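Local coordinates for nitroalkane oxidase (Podospora anserina, PDB 3MKH), which oxidises primary and secondary nitroalkanes to aldehydes or ketones with FAD and molecular oxygen, releasing nitrite and hydrogen peroxide, at residues Gln31-His36 / His235-Gly240; Asn39-Phe44 / Leu227-Thr232; Ser46-Tyr51 / Ala175-Lys180; Ala214-Asp217 / Ser223-Val226. All blocks are in the same frame, centred on the assembly; numbering follows the deposited sequence.

Interaction 1: residues Gln31-His36 / His235-Gly240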
loop_
_atom_site.group_PDB
_atom_site.type_symbol
_atom_site.label_atom_id
_atom_site.label_comp_id
_atom_site.label_asym_id
_atom_site.label_seq_id
_atom_site.Cartn_x
_atom_site.Cartn_y
_atom_site.Cartn_z
ATOM N N GLN A 31 -18.519 25.634 -17.727
ATOM C CA GLN A 31 -18.855 25.689 -19.156
ATOM C C GLN A 31 -18.320 26.982 -19.777
ATOM O O GLN A 31 -17.977 27.035 -20.962
ATOM C CB GLN A 31 -20.359 25.536 -19.392
ATOM C CG GLN A 31 -20.906 24.154 -19.007
ATOM C CD GLN A 31 -20.018 22.995 -19.474
ATOM O OE1 GLN A 31 -19.525 22.206 -18.652
ATOM N NE2 GLN A 31 -19.817 22.879 -20.795
ATOM N N THR A 32 -18.220 28.015 -18.956
ATOM C CA THR A 32 -17.652 29.273 -19.394
ATOM C C THR A 32 -16.143 29.211 -19.630
ATOM O O THR A 32 -15.681 29.555 -20.727
ATOM C CB THR A 32 -18.005 30.391 -18.414
ATOM O OG1 THR A 32 -19.413 30.629 -18.496
ATOM C CG2 THR A 32 -17.249 31.674 -18.757
ATOM N N TYR A 33 -15.368 28.762 -18.640
ATOM C CA TYR A 33 -13.904 28.793 -18.808
ATOM C C TYR A 33 -13.359 27.773 -19.825
ATOM O O TYR A 33 -12.305 27.976 -20.439
ATOM C CB TYR A 33 -13.148 28.783 -17.460
ATOM C CG TYR A 33 -13.116 27.492 -16.657
ATOM C CD1 TYR A 33 -12.463 26.358 -17.131
ATOM C CD2 TYR A 33 -13.655 27.438 -15.369
ATOM C CE1 TYR A 33 -12.402 25.175 -16.360
ATOM C CE2 TYR A 33 -13.598 26.266 -14.604
ATOM C CZ TYR A 33 -12.970 25.148 -15.103
ATOM O OH TYR A 33 -12.909 23.988 -14.356
ATOM N N LEU A 34 -14.103 26.698 -20.024
ATOM C CA LEU A 34 -13.775 25.678 -21.026
ATOM C C LEU A 34 -13.707 26.233 -22.469
ATOM O O LEU A 34 -13.125 25.611 -23.364
ATOM C CB LEU A 34 -14.818 24.557 -20.953
ATOM C CG LEU A 34 -14.407 23.173 -20.440
ATOM C CD1 LEU A 34 -13.163 23.197 -19.596
ATOM C CD2 LEU A 34 -15.549 22.462 -19.723
ATOM N N GLN A 35 -14.288 27.403 -22.693
ATOM C CA GLN A 35 -14.193 28.051 -24.005
ATOM C C GLN A 35 -12.788 28.590 -24.297
ATOM O O GLN A 35 -12.438 28.890 -25.446
ATOM C CB GLN A 35 -15.210 29.186 -24.093
ATOM C CG GLN A 35 -16.626 28.753 -23.720
ATOM C CD GLN A 35 -17.470 28.380 -24.926
ATOM O OE1 GLN A 35 -17.267 27.329 -25.550
ATOM N NE2 GLN A 35 -18.430 29.243 -25.259
ATOM N N HIS A 36 -11.981 28.725 -23.253
ATOM C CA HIS A 36 -10.613 29.191 -23.422
ATOM C C HIS A 36 -9.662 28.007 -23.389
ATOM O O HIS A 36 -10.009 26.944 -22.865
ATOM C CB HIS A 36 -10.247 30.196 -22.332
ATOM C CG HIS A 36 -11.076 31.439 -22.362
ATOM N ND1 HIS A 36 -11.057 32.318 -23.423
ATOM C CD2 HIS A 36 -11.958 31.947 -21.468
ATOM C CE1 HIS A 36 -11.884 33.319 -23.179
ATOM N NE2 HIS A 36 -12.446 33.119 -22.000
ATOM N N HIS A 235 -7.288 22.405 -11.709
ATOM C CA HIS A 235 -7.506 23.761 -11.182
ATOM C C HIS A 235 -7.069 24.809 -12.220
ATOM O O HIS A 235 -6.337 25.758 -11.911
ATOM C CB HIS A 235 -6.751 23.960 -9.869
ATOM C CG HIS A 235 -7.183 23.031 -8.770
ATOM N ND1 HIS A 235 -6.620 21.788 -8.580
ATOM C CD2 HIS A 235 -8.123 23.167 -7.802
ATOM C CE1 HIS A 235 -7.188 21.199 -7.540
ATOM N NE2 HIS A 235 -8.106 22.014 -7.050
ATOM N N THR A 236 -7.532 24.628 -13.450
ATOM C CA THR A 236 -7.063 25.434 -14.584
ATOM C C THR A 236 -7.632 26.865 -14.610
ATOM O O THR A 236 -7.161 27.712 -15.378
ATOM C CB THR A 236 -7.354 24.736 -15.923
ATOM O OG1 THR A 236 -8.772 24.676 -16.149
ATOM C CG2 THR A 236 -6.776 23.313 -15.919
ATOM N N SER A 237 -8.638 27.131 -13.773
ATOM C CA SER A 237 -9.201 28.476 -13.652
ATOM C C SER A 237 -8.670 29.153 -12.388
ATOM O O SER A 237 -9.134 30.227 -11.993
ATOM C CB SER A 237 -10.742 28.439 -13.629
ATOM O OG SER A 237 -11.232 28.108 -12.327
ATOM N N VAL A 238 -7.700 28.517 -11.749
ATOM C CA VAL A 238 -7.112 29.076 -10.534
ATOM C C VAL A 238 -5.831 29.820 -10.877
ATOM O O VAL A 238 -5.006 29.318 -11.633
ATOM C CB VAL A 238 -6.805 27.977 -9.499
ATOM C CG1 VAL A 238 -6.011 28.547 -8.353
ATOM C CG2 VAL A 238 -8.111 27.326 -9.011
ATOM N N SER A 239 -5.670 31.023 -10.340
ATOM C CA SER A 239 -4.493 31.839 -10.641
ATOM C C SER A 239 -3.615 32.055 -9.397
ATOM O O SER A 239 -4.003 32.756 -8.470
ATOM C CB SER A 239 -4.921 33.195 -11.219
ATOM O OG SER A 239 -3.795 34.019 -11.477
ATOM N N GLY A 240 -2.423 31.471 -9.393
ATOM C CA GLY A 240 -1.457 31.722 -8.331
ATOM C C GLY A 240 -0.082 31.896 -8.934
ATOM O O GLY A 240 0.771 31.030 -8.801
HETATM O O HOH W 1 -9.998 23.067 -14.221
#
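Thr236 reaches Tyr33 with its hydroxyl: Thr236 OG1 comes within 3.7 Å of Tyr33 CE1, meeting the ring at a slant, and the two side chains cross at roughly a right angle. The type I turn from His235 to Val238, closed by Val238 N donating to His235 O at 3.1 Å, brings Thr236 and Ser237 together against the one ring. Tyr33 presents that ring to the turn with CG between its backbone N and carbonyl carbon (chi1 73°). Thr236 OG1 is committed elsewhere, hydrogen-bonded to Arg43. The backbone of the same threonine takes part through a water: Thr236 N donates to water 1 (3.0 Å), which in turn donates to Tyr33 OH (3.1 Å). Tyr33 OH is therefore held from several directions, by this water and by direct hydrogen bonds with Glu89 and Arg30. Next comes Ser237, whose CB lies over one face of the Tyr33 ring, 3.9 Å from the centroid and 24° off the normal. This CH-pi contact is displaced toward the rim, where Ser237 CB is 3.5 Å from Tyr33 CD2. Ser237 OG is hydrogen-bonded to Ser91 OG. An alanine in place of Tyr33 would probably leave Glu89 and water 1 without their phenolic partner and open a gap in front of Ser237 CB. At the end of the turn Val238 packs on helix 90-109, and beyond it Ser239 is backbone-bonded to Asn173. The contact thus sets the last part of helix 9-33 against the loop between strands 224-228 and 242-251, with helix 41-45 alongside.

Interaction 2: residues Asn39-Phe44 / Leu227-Thr232; sequences NSPLRF and LRHVAT
Pro41 lies across the imidazole of His229, a proline-histidine CH-pi contact that joins the first turn of helix 41-45 to the chain just past strand 224-228. This is the tight part of the contact. Pro41 CG sits 3.6 Å from the centroid of the His229 ring and 15° off its normal, over the face and displaced toward its rim on the CG-CD2 side. Pro41 CB follows it over the same ring, 3.9 Å from His229 ND1. The His229 side chain leaves its backbone with CG opposite the carbonyl carbon (chi1 -67°), which turns the imidazole toward the proline. Phe179 adds an edge-to-face ring contact to the histidine and also touches Pro41. The other half is looser, and its Asn39 side is exposed to solvent: the two residues there touch only through Asn39 CB and Ala231 CB, 4.0 Å apart, while the amide end of Asn39 leads away from the partner segment. Ala231 also packs on Leu381 of the second subunit and hydrogen-bonds to that subunit through its backbone, and Arg228 forms a salt bridge with Asp380 of the second subunit, so the subunit interface runs along this part of the chain. Where the strand ends, Leu227 and Arg228 face His242 in a classic beta bulge. On the helix side, Ser40 is the N-cap of the helix: Ser40 OG accepts from Leu42 N at 3.0 Å, with an N-H...O angle of 151°.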
loop_
_atom_site.group_PDB
_atom_site.type_symbol
_atom_site.label_atom_id
_atom_site.label_comp_id
_atom_site.label_asym_id
_atom_site.label_seq_id
_atom_site.Cartn_x
_atom_site.Cartn_y
_atom_site.Cartn_z
ATOM N N ASN A 39 -4.464 26.106 -20.820
ATOM C CA ASN A 39 -3.416 26.792 -20.085
ATOM C C ASN A 39 -3.603 28.306 -20.042
ATOM O O ASN A 39 -2.711 29.021 -19.594
ATOM C CB ASN A 39 -2.059 26.488 -20.747
ATOM C CG ASN A 39 -2.059 26.761 -22.261
ATOM O OD1 ASN A 39 -3.115 26.931 -22.881
ATOM N ND2 ASN A 39 -0.865 26.803 -22.856
ATOM N N SER A 40 -4.740 28.809 -20.524
ATOM C CA SER A 40 -4.908 30.261 -20.639
ATOM C C SER A 40 -5.259 30.943 -19.318
ATOM O O SER A 40 -6.174 30.507 -18.623
ATOM C CB SER A 40 -5.982 30.598 -21.681
ATOM O OG SER A 40 -6.199 31.997 -21.724
ATOM N N PRO A 41 -4.554 32.040 -18.979
ATOM C CA PRO A 41 -4.984 32.843 -17.829
ATOM C C PRO A 41 -6.412 33.378 -17.978
ATOM O O PRO A 41 -7.008 33.836 -16.989
ATOM C CB PRO A 41 -3.984 34.008 -17.821
ATOM C CG PRO A 41 -2.771 33.462 -18.496
ATOM C CD PRO A 41 -3.296 32.534 -19.562
ATOM N N LEU A 42 -6.943 33.352 -19.197
ATOM C CA LEU A 42 -8.316 33.799 -19.438
ATOM C C LEU A 42 -9.353 32.877 -18.786
ATOM O O LEU A 42 -10.518 33.273 -18.603
ATOM C CB LEU A 42 -8.608 33.899 -20.944
ATOM C CG LEU A 42 -8.440 35.226 -21.711
ATOM C CD1 LEU A 42 -7.255 36.033 -21.217
ATOM C CD2 LEU A 42 -8.309 34.947 -23.204
ATOM N N ARG A 43 -8.964 31.641 -18.475
ATOM C CA ARG A 43 -9.890 30.751 -17.778
ATOM C C ARG A 43 -10.249 31.358 -16.424
ATOM O O ARG A 43 -11.425 31.492 -16.083
ATOM C CB ARG A 43 -9.301 29.347 -17.598
ATOM C CG ARG A 43 -9.288 28.547 -18.877
ATOM C CD ARG A 43 -9.100 27.049 -18.661
ATOM N NE ARG A 43 -9.404 26.341 -19.904
ATOM C CZ ARG A 43 -9.639 25.039 -20.004
ATOM N NH1 ARG A 43 -9.590 24.250 -18.932
ATOM N NH2 ARG A 43 -9.926 24.524 -21.193
ATOM N N PHE A 44 -9.226 31.714 -15.658
ATOM C CA PHE A 44 -9.415 32.398 -14.379
ATOM C C PHE A 44 -10.261 33.666 -14.571
ATOM O O PHE A 44 -11.289 33.842 -13.930
ATOM C CB PHE A 44 -8.050 32.761 -13.793
ATOM C CG PHE A 44 -8.103 33.808 -12.730
ATOM C CD1 PHE A 44 -8.612 33.518 -11.475
ATOM C CD2 PHE A 44 -7.610 35.084 -12.975
ATOM C CE1 PHE A 44 -8.640 34.480 -10.486
ATOM C CE2 PHE A 44 -7.638 36.049 -11.998
ATOM C CZ PHE A 44 -8.156 35.750 -10.749
ATOM N N LEU A 227 5.301 37.724 -13.090
ATOM C CA LEU A 227 6.476 37.281 -13.833
ATOM C C LEU A 227 6.129 36.117 -14.755
ATOM O O LEU A 227 6.593 36.071 -15.886
ATOM C CB LEU A 227 7.604 36.867 -12.885
ATOM C CG LEU A 227 8.140 37.955 -11.939
ATOM C CD1 LEU A 227 9.268 37.393 -11.091
ATOM C CD2 LEU A 227 8.616 39.167 -12.746
ATOM N N ARG A 228 5.341 35.165 -14.252
ATOM C CA ARG A 228 4.958 34.010 -15.059
ATOM C C ARG A 228 3.659 33.424 -14.568
ATOM O O ARG A 228 3.493 33.180 -13.360
ATOM C CB ARG A 228 6.055 32.931 -15.048
ATOM C CG ARG A 228 5.645 31.647 -15.757
ATOM C CD ARG A 228 6.802 30.655 -15.883
ATOM N NE ARG A 228 7.185 30.034 -14.613
ATOM C CZ ARG A 228 6.785 28.826 -14.216
ATOM N NH1 ARG A 228 5.969 28.108 -14.975
ATOM N NH2 ARG A 228 7.194 28.336 -13.052
ATOM N N HIS A 229 2.729 33.221 -15.501
ATOM C CA HIS A 229 1.518 32.463 -15.212
ATOM C C HIS A 229 1.892 30.987 -15.232
ATOM O O HIS A 229 2.548 30.522 -16.167
ATOM C CB HIS A 229 0.425 32.731 -16.258
ATOM C CG HIS A 229 -0.115 34.131 -16.231
ATOM N ND1 HIS A 229 -1.030 34.560 -15.291
ATOM C CD2 HIS A 229 0.122 35.194 -17.039
ATOM C CE1 HIS A 229 -1.324 35.830 -15.514
ATOM N NE2 HIS A 229 -0.633 36.242 -16.568
ATOM N N VAL A 230 1.450 30.251 -14.216
ATOM C CA VAL A 230 1.806 28.842 -14.059
ATOM C C VAL A 230 0.668 27.960 -14.565
ATOM O O VAL A 230 -0.455 28.021 -14.057
ATOM C CB VAL A 230 2.079 28.502 -12.565
ATOM C CG1 VAL A 230 2.578 27.059 -12.412
ATOM C CG2 VAL A 230 3.086 29.491 -11.960
ATOM N N ALA A 231 0.964 27.143 -15.567
ATOM C CA ALA A 231 0.003 26.193 -16.115
ATOM C C ALA A 231 0.026 24.916 -15.260
ATOM O O ALA A 231 1.093 24.403 -14.919
ATOM C CB ALA A 231 0.349 25.881 -17.577
ATOM N N THR A 232 -1.158 24.414 -14.920
ATOM C CA THR A 232 -1.303 23.306 -13.976
ATOM C C THR A 232 -2.228 22.247 -14.605
ATOM O O THR A 232 -3.073 22.585 -15.431
ATOM C CB THR A 232 -1.881 23.825 -12.590
ATOM O OG1 THR A 232 -3.164 24.432 -12.789
ATOM C CG2 THR A 232 -0.960 24.882 -11.966
#

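Interaction 3: residues Ser46-Tyr51 / Ala175-Lys180; sequences STQPTY and AGWDFK
Gln48 carries CG trans to its own backbone nitrogen (chi1 -169°) and continues fully extended, which lays its whole side chain over the indole of Trp177; the tryptophan meets it with CG turned opposite its carbonyl carbon. The result is an amide-pi stack, with the Gln48 amide and the indole planes only 11° apart. Gln48 CG stands 3.6 Å from the centroid of the five-membered ring, over its face, and Gln48 NE2 lies 3.4 Å from Trp177 CD1. Ser127 fixes both polar ends, its OG bonding Gln48 NE2 and its carbonyl oxygen bonding Trp177 NE1. Tyr51 adds a T-shaped pair, in which the six-membered rim of Trp177 is directed at the tyrosine face, with centroids 5.2 Å apart and planes at 77°; Trp177 CZ2 comes 3.5 Å from Tyr51 CG. Phe44 also stacks on the indole. A leucine in place of Trp177 would probably leave the Gln48 amide without the flat surface it lies on and the Tyr51 face without its edge partner. Trp177 projects from a type I turn, Gly176 to Phe179, between strands 161-168 and 184-191, and so ties this turn to the start of helix 48-56. At the far rim, Thr47 OG1, hydrogen-bonded to Phe44 O, approaches the indole near its plane, 3.7 Å from Trp177 CZ3.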
loop_
_atom_site.group_PDB
_atom_site.type_symbol
_atom_site.label_atom_id
_atom_site.label_comp_id
_atom_site.label_asym_id
_atom_site.label_seq_id
_atom_site.Cartn_x
_atom_site.Cartn_y
_atom_site.Cartn_z
ATOM N N SER A 46 -12.296 34.586 -16.809
ATOM C CA SER A 46 -13.662 34.317 -17.236
ATOM C C SER A 46 -14.583 33.899 -16.081
ATOM O O SER A 46 -15.793 33.861 -16.248
ATOM C CB SER A 46 -13.702 33.232 -18.326
ATOM O OG SER A 46 -13.551 31.930 -17.768
ATOM N N THR A 47 -14.021 33.562 -14.926
ATOM C CA THR A 47 -14.871 33.175 -13.793
ATOM C C THR A 47 -15.323 34.353 -12.918
ATOM O O THR A 47 -15.996 34.158 -11.914
ATOM C CB THR A 47 -14.192 32.118 -12.886
ATOM O OG1 THR A 47 -12.995 32.664 -12.324
ATOM C CG2 THR A 47 -13.841 30.871 -13.687
ATOM N N GLN A 48 -14.968 35.572 -13.299
ATOM C CA GLN A 48 -15.341 36.717 -12.468
ATOM C C GLN A 48 -16.864 36.873 -12.292
ATOM O O GLN A 48 -17.349 37.050 -11.168
ATOM C CB GLN A 48 -14.703 38.019 -12.971
ATOM C CG GLN A 48 -14.870 39.168 -11.961
ATOM C CD GLN A 48 -14.253 40.479 -12.408
ATOM O OE1 GLN A 48 -13.725 40.589 -13.509
ATOM N NE2 GLN A 48 -14.340 41.494 -11.550
ATOM N N PRO A 49 -17.626 36.824 -13.396
ATOM C CA PRO A 49 -19.074 36.985 -13.221
ATOM C C PRO A 49 -19.688 35.959 -12.261
ATOM O O PRO A 49 -20.548 36.317 -11.448
ATOM C CB PRO A 49 -19.618 36.809 -14.643
ATOM C CG PRO A 49 -18.485 37.298 -15.519
ATOM C CD PRO A 49 -17.227 36.862 -14.818
ATOM N N THR A 50 -19.272 34.700 -12.328
ATOM C CA THR A 50 -19.858 33.744 -11.394
ATOM C C THR A 50 -19.324 33.910 -9.980
ATOM O O THR A 50 -20.033 33.637 -9.014
ATOM C CB THR A 50 -19.763 32.278 -11.860
ATOM O OG1 THR A 50 -18.436 31.996 -12.265
ATOM C CG2 THR A 50 -20.708 32.018 -13.043
ATOM N N TYR A 51 -18.086 34.365 -9.847
ATOM C CA TYR A 51 -17.580 34.732 -8.534
ATOM C C TYR A 51 -18.427 35.871 -7.946
ATOM O O TYR A 51 -18.793 35.846 -6.763
ATOM C CB TYR A 51 -16.101 35.130 -8.639
ATOM C CG TYR A 51 -15.401 35.466 -7.337
ATOM C CD1 TYR A 51 -15.585 36.704 -6.724
ATOM C CD2 TYR A 51 -14.530 34.571 -6.745
ATOM C CE1 TYR A 51 -14.936 37.025 -5.546
ATOM C CE2 TYR A 51 -13.859 34.891 -5.568
ATOM C CZ TYR A 51 -14.068 36.123 -4.974
ATOM O OH TYR A 51 -13.404 36.457 -3.812
ATOM N N ALA A 175 -2.811 38.070 -7.665
ATOM C CA ALA A 175 -2.650 39.035 -8.752
ATOM C C ALA A 175 -3.953 39.741 -9.166
ATOM O O ALA A 175 -3.926 40.683 -9.957
ATOM C CB ALA A 175 -1.971 38.364 -9.961
ATOM N N GLY A 176 -5.092 39.301 -8.627
ATOM C CA GLY A 176 -6.368 39.945 -8.929
ATOM C C GLY A 176 -6.913 39.591 -10.304
ATOM O O GLY A 176 -6.260 38.880 -11.068
ATOM N N TRP A 177 -8.105 40.090 -10.628
ATOM C CA TRP A 177 -8.749 39.753 -11.895
ATOM C C TRP A 177 -7.980 40.269 -13.111
ATOM O O TRP A 177 -8.015 39.650 -14.181
ATOM C CB TRP A 177 -10.178 40.292 -11.939
ATOM C CG TRP A 177 -11.068 39.705 -10.900
ATOM C CD1 TRP A 177 -11.639 40.364 -9.843
ATOM C CD2 TRP A 177 -11.503 38.341 -10.806
ATOM N NE1 TRP A 177 -12.404 39.497 -9.103
ATOM C CE2 TRP A 177 -12.335 38.249 -9.665
ATOM C CE3 TRP A 177 -11.275 37.192 -11.577
ATOM C CZ2 TRP A 177 -12.930 37.054 -9.270
ATOM C CZ3 TRP A 177 -11.871 35.993 -11.180
ATOM C CH2 TRP A 177 -12.698 35.940 -10.039
ATOM N N ASP A 178 -7.293 41.397 -12.939
ATOM C CA ASP A 178 -6.616 42.061 -14.052
ATOM C C ASP A 178 -5.094 41.903 -13.950
ATOM O O ASP A 178 -4.340 42.527 -14.702
ATOM C CB ASP A 178 -7.030 43.536 -14.152
ATOM C CG ASP A 178 -6.526 44.381 -12.993
ATOM O OD1 ASP A 178 -5.888 43.835 -12.059
ATOM O OD2 ASP A 178 -6.783 45.606 -13.018
ATOM N N PHE A 179 -4.653 41.082 -12.995
ATOM C CA PHE A 179 -3.245 40.755 -12.842
ATOM C C PHE A 179 -2.379 41.917 -12.354
ATOM O O PHE A 179 -1.161 41.869 -12.446
ATOM C CB PHE A 179 -2.702 40.159 -14.149
ATOM C CG PHE A 179 -3.444 38.926 -14.577
ATOM C CD1 PHE A 179 -3.716 37.926 -13.654
ATOM C CD2 PHE A 179 -3.886 38.771 -15.877
ATOM C CE1 PHE A 179 -4.415 36.794 -14.032
ATOM C CE2 PHE A 179 -4.579 37.635 -16.261
ATOM C CZ PHE A 179 -4.842 36.648 -15.327
ATOM N N LYS A 180 -3.000 42.946 -11.804
ATOM C CA LYS A 180 -2.224 44.051 -11.260
ATOM C C LYS A 180 -2.339 44.135 -9.736
ATOM O O LYS A 180 -2.015 45.160 -9.135
ATOM C CB LYS A 180 -2.632 45.370 -11.929
ATOM C CG LYS A 180 -2.262 45.432 -13.412
ATOM C CD LYS A 180 -2.596 46.805 -13.996
ATOM C CE LYS A 180 -2.391 46.836 -15.507
ATOM N NZ LYS A 180 -1.065 46.274 -15.914
#

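Interaction 4: residues Ala214-Asp217 / Ser223-Val226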
loop_
_atom_site.group_PDB
_atom_site.type_symbol
_atom_site.label_atom_id
_atom_site.label_comp_id
_atom_site.label_asym_id
_atom_site.label_seq_id
_atom_site.Cartn_x
_atom_site.Cartn_y
_atom_site.Cartn_z
ATOM N N ALA A 214 -5.204 49.325 -3.546
ATOM C CA ALA A 214 -4.992 50.766 -3.362
ATOM C C ALA A 214 -3.535 51.098 -3.003
ATOM O O ALA A 214 -2.986 52.073 -3.511
ATOM C CB ALA A 214 -5.948 51.322 -2.321
ATOM N N ASP A 215 -2.915 50.294 -2.136
ATOM C CA ASP A 215 -1.489 50.442 -1.827
ATOM C C ASP A 215 -0.641 50.297 -3.085
ATOM O O ASP A 215 0.264 51.097 -3.336
ATOM C CB ASP A 215 -1.025 49.388 -0.820
ATOM C CG ASP A 215 -1.596 49.602 0.582
ATOM O OD1 ASP A 215 -1.676 50.756 1.051
ATOM O OD2 ASP A 215 -1.946 48.594 1.229
ATOM N N LEU A 216 -0.921 49.256 -3.864
ATOM C CA LEU A 216 -0.155 48.983 -5.080
ATOM C C LEU A 216 -0.259 50.132 -6.069
ATOM O O LEU A 216 0.738 50.535 -6.653
ATOM C CB LEU A 216 -0.591 47.663 -5.732
ATOM C CG LEU A 216 -0.293 46.433 -4.865
ATOM C CD1 LEU A 216 -0.769 45.167 -5.537
ATOM C CD2 LEU A 216 1.204 46.331 -4.540
ATOM N N ASP A 217 -1.463 50.662 -6.244
ATOM C CA ASP A 217 -1.682 51.756 -7.194
ATOM C C ASP A 217 -0.962 53.010 -6.708
ATOM O O ASP A 217 -0.401 53.767 -7.497
ATOM C CB ASP A 217 -3.177 52.073 -7.333
ATOM C CG ASP A 217 -3.965 50.972 -8.038
ATOM O OD1 ASP A 217 -3.356 50.073 -8.668
ATOM O OD2 ASP A 217 -5.214 51.029 -7.975
ATOM N N SER A 223 5.602 48.356 -9.044
ATOM C CA SER A 223 5.494 47.902 -7.656
ATOM C C SER A 223 4.947 46.463 -7.544
ATOM O O SER A 223 5.275 45.738 -6.600
ATOM C CB SER A 223 4.636 48.871 -6.827
ATOM O OG SER A 223 3.249 48.682 -7.093
ATOM N N PHE A 224 4.101 46.068 -8.492
ATOM C CA PHE A 224 3.616 44.687 -8.564
ATOM C C PHE A 224 3.739 44.194 -9.995
ATOM O O PHE A 224 3.365 44.900 -10.934
ATOM C CB PHE A 224 2.161 44.578 -8.085
ATOM C CG PHE A 224 1.625 43.158 -8.075
ATOM C CD1 PHE A 224 0.907 42.668 -9.153
ATOM C CD2 PHE A 224 1.846 42.322 -6.988
ATOM C CE1 PHE A 224 0.413 41.349 -9.157
ATOM C CE2 PHE A 224 1.350 41.011 -6.973
ATOM C CZ PHE A 224 0.636 40.529 -8.067
ATOM N N GLU A 225 4.255 42.985 -10.172
ATOM C CA GLU A 225 4.375 42.425 -11.519
ATOM C C GLU A 225 4.156 40.924 -11.522
ATOM O O GLU A 225 4.688 40.214 -10.669
ATOM C CB GLU A 225 5.751 42.743 -12.122
ATOM C CG GLU A 225 5.860 42.402 -13.626
ATOM C CD GLU A 225 7.281 42.525 -14.172
ATOM O OE1 GLU A 225 8.122 43.166 -13.503
ATOM O OE2 GLU A 225 7.560 41.975 -15.267
ATOM N N VAL A 226 3.352 40.445 -12.463
ATOM C CA VAL A 226 3.269 39.017 -12.727
ATOM C C VAL A 226 4.460 38.617 -13.602
ATOM O O VAL A 226 4.626 39.122 -14.709
ATOM C CB VAL A 226 1.948 38.642 -13.412
ATOM C CG1 VAL A 226 1.962 37.163 -13.839
ATOM C CG2 VAL A 226 0.769 38.939 -12.471
#
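Leu216 and Phe224 supply the apolar part of this contact. Leu216 CD1 rests 3.9 Å from Phe224 CB and 4.0 Å from Phe224 CG, meeting the ring obliquely, while the other methyl, Leu216 CD2, sits 4.1 Å from Phe224 CB. Both methyls of the fork thus face Phe224 CB, and CD2 is also 4.0 Å from Ser223 OG. The second torsion of Leu216 (chi2 179°) extends CD1 away from the helix backbone toward Phe224. Phe224 has its ring trans to the backbone nitrogen, chi1 -177°, and the ring end leads away from Leu216, toward an edge-to-face contact with Tyr245 and packing on Ala175. Leu216 also touches Val248 of strand 242-251. Helix 213-219 lies in the connection between strands 206-212 and 224-228, and the latter pairs antiparallel with strand 242-251 in the beta domain characteristic of acyl-CoA dehydrogenases. Backbone hydrogen bonds of Ser223 with Thr246 and of Glu225 with Arg244 hold that pairing. The polar part is a single hydroxyl. Ser223, just before the strand, faces the helix and the link after it: Ser223 OG is hydrogen-bonded to Gly220 O, and Leu216 O, 3.2 Å from Ser223 OG, is a possible second acceptor for the same proton.

From the N terminus, helix 9-33 ends in interaction 1, which closes the widest loop by meeting the loop 235-240. Interaction 2 closes within it, bringing the start of helix 41-45 and the residue before its cap to the chain just after strand 224-228, and interaction 3 lies within that, joining helix 48-56 to the turn before strand 184-191. Interaction 4 comes after interaction 3 in the chain and closes a short loop inside interactions 1 and 2, so none of the four cross. Together the first three fasten the N-terminal helices to the beta domain. Interactions 2 and 4 share strand 224-228, and Phe179 links interaction 3 to both by packing against His229 and Phe224.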